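Local coordinates for surface-associated protein CshB (Streptococcus gordonii, PDB 6YZG), which is a cell-wall-anchored surface adhesin, seen here as its second non-repetitive domain, and probably helps the bacterium attach to host ligands such as fibronectin, at residues G71-A76 with G196-K201. Residues are numbered along the deposited sequence; the frame is centred on the assembly and turned at random.
Sequences GFLTSA and GLLILK
The carbonyl oxygen of Leu198 is gripped from two directions: Ser75 OG donates to it at 2.8 Å, while the amide N of Lys201 makes a weak bond to the same O at 3.1 Å. The hydroxyl approaches from above the carbonyl plane, 41° out of it, with a C=O···OG angle of 137°. Serine suits this place because its short side chain, with OG between backbone N and carbonyl carbon, carries a donor directly to the weakly bonded helical segment 198-201. Lys201 offers Ser75 CB an apolar surface, its own CB, at 3.8 Å, while its extended chain leads away from 71-76. Leu198 swings its side chain anti to the backbone N (chi1 176°), which lays CD1 3.5 Å from Ser75 O. Both methyls of Leu73 reach Ile199, CD1 against its CA at 4.0 Å and CD2 against its CG1 at 4.1 Å; CD1 also meets Leu198 CD2 at 4.2 Å. Leu73 begins a type I beta turn closed by Ala76 N to Leu73 O, and it also packs on Trp207 and on Ser252 of the second subunit. One hydroxyl bond thus ties the beta turn to segment 198-201, supplemented by aliphatic contacts in which buried Leu73 and Ile199 supply apolar groups, close to the subunit interface.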
loop_
_atom_site.group_PDB
_atom_site.type_symbol
_atom_site.label_atom_id
_atom_site.label_comp_id
_atom_site.label_asym_id
_atom_site.label_seq_id
_atom_site.Cartn_x
_atom_site.Cartn_y
_atom_site.Cartn_z
ATOM N N GLY A 71 -8.806 13.194 18.662
ATOM C CA GLY A 71 -8.079 14.356 18.147
ATOM C C GLY A 71 -6.826 13.914 17.428
ATOM O O GLY A 71 -6.710 12.778 16.958
ATOM N N PHE A 72 -5.912 14.863 17.208
ATOM C CA PHE A 72 -4.662 14.587 16.494
ATOM C C PHE A 72 -3.655 13.799 17.340
ATOM O O PHE A 72 -3.653 13.950 18.582
ATOM C CB PHE A 72 -4.035 15.921 16.077
ATOM C CG PHE A 72 -4.921 16.707 15.133
ATOM C CD1 PHE A 72 -5.072 16.248 13.853
ATOM C CD2 PHE A 72 -5.514 17.902 15.509
ATOM C CE1 PHE A 72 -5.856 16.929 12.937
ATOM C CE2 PHE A 72 -6.293 18.595 14.580
ATOM C CZ PHE A 72 -6.492 18.082 13.329
ATOM N N LEU A 73 -2.794 13.069 16.650
ATOM C CA LEU A 73 -1.565 12.571 17.300
ATOM C C LEU A 73 -0.827 13.764 17.930
ATOM O O LEU A 73 -0.730 14.801 17.277
ATOM C CB LEU A 73 -0.722 11.846 16.304
ATOM C CG LEU A 73 -1.330 10.600 15.683
ATOM C CD1 LEU A 73 -0.504 10.103 14.482
ATOM C CD2 LEU A 73 -1.480 9.515 16.720
ATOM N N THR A 74 -0.306 13.587 19.149
ATOM C CA THR A 74 0.329 14.708 19.844
ATOM C C THR A 74 1.647 15.040 19.167
ATOM O O THR A 74 2.164 16.148 19.474
ATOM C CB THR A 74 0.506 14.459 21.350
ATOM O OG1 THR A 74 1.602 13.542 21.558
ATOM C CG2 THR A 74 -0.736 13.933 22.018
ATOM N N SER A 75 2.210 14.188 18.347
ATOM C CA SER A 75 3.410 14.452 17.535
ATOM C C SER A 75 3.095 15.240 16.270
ATOM O O SER A 75 4.037 15.666 15.584
ATOM C CB SER A 75 4.088 13.175 17.226
ATOM O OG SER A 75 3.139 12.268 16.608
ATOM N N ALA A 76 1.841 15.364 15.868
ATOM C CA ALA A 76 1.474 16.092 14.635
ATOM C C ALA A 76 1.556 17.592 14.873
ATOM O O ALA A 76 1.159 18.070 15.903
ATOM C CB ALA A 76 0.084 15.683 14.175
ATOM N N GLY A 196 11.619 6.930 11.405
ATOM C CA GLY A 196 10.812 7.460 12.501
ATOM C C GLY A 196 9.382 7.692 12.068
ATOM O O GLY A 196 9.089 8.754 11.456
ATOM N N LEU A 197 8.488 6.755 12.395
ATOM C CA LEU A 197 7.051 6.903 12.087
ATOM C C LEU A 197 6.508 8.036 12.935
ATOM O O LEU A 197 6.777 8.115 14.150
ATOM C CB LEU A 197 6.311 5.617 12.469
ATOM C CG LEU A 197 6.456 4.454 11.505
ATOM C CD1 LEU A 197 5.958 3.153 12.085
ATOM C CD2 LEU A 197 5.721 4.741 10.202
ATOM N N LEU A 198 5.659 8.886 12.377
ATOM C CA LEU A 198 5.012 9.961 13.137
ATOM C C LEU A 198 4.247 9.417 14.364
ATOM O O LEU A 198 4.251 9.981 15.483
ATOM C CB LEU A 198 4.064 10.734 12.222
ATOM C CG LEU A 198 3.253 11.816 12.902
ATOM C CD1 LEU A 198 4.155 12.980 13.272
ATOM C CD2 LEU A 198 2.108 12.249 11.989
ATOM N N ILE A 199 3.526 8.306 14.197
ATOM C CA ILE A 199 2.662 7.762 15.242
ATOM C C ILE A 199 3.523 7.424 16.488
ATOM O O ILE A 199 3.133 7.753 17.607
ATOM C CB ILE A 199 1.823 6.601 14.703
ATOM C CG1 ILE A 199 0.817 6.256 15.801
ATOM C CG2 ILE A 199 2.632 5.397 14.311
ATOM C CD1 ILE A 199 -0.380 5.494 15.275
ATOM N N LEU A 200 4.688 6.782 16.289
ATOM C CA LEU A 200 5.520 6.339 17.420
ATOM C C LEU A 200 6.214 7.510 18.088
ATOM O O LEU A 200 6.615 7.409 19.263
ATOM C CB LEU A 200 6.530 5.288 16.985
ATOM C CG LEU A 200 5.920 4.021 16.398
ATOM C CD1 LEU A 200 7.014 3.013 16.158
ATOM C CD2 LEU A 200 4.855 3.449 17.300
ATOM N N LYS A 201 6.234 8.645 17.425
ATOM C CA LYS A 201 6.708 9.876 18.075
ATOM C C LYS A 201 5.715 10.432 19.077
ATOM O O LYS A 201 6.096 11.271 19.946
ATOM C CB LYS A 201 7.107 10.953 17.063
ATOM C CG LYS A 201 8.216 10.549 16.115
ATOM C CD LYS A 201 8.518 11.594 15.109
ATOM C CE LYS A 201 9.451 11.049 14.062
ATOM N NZ LYS A 201 9.766 12.101 13.072
#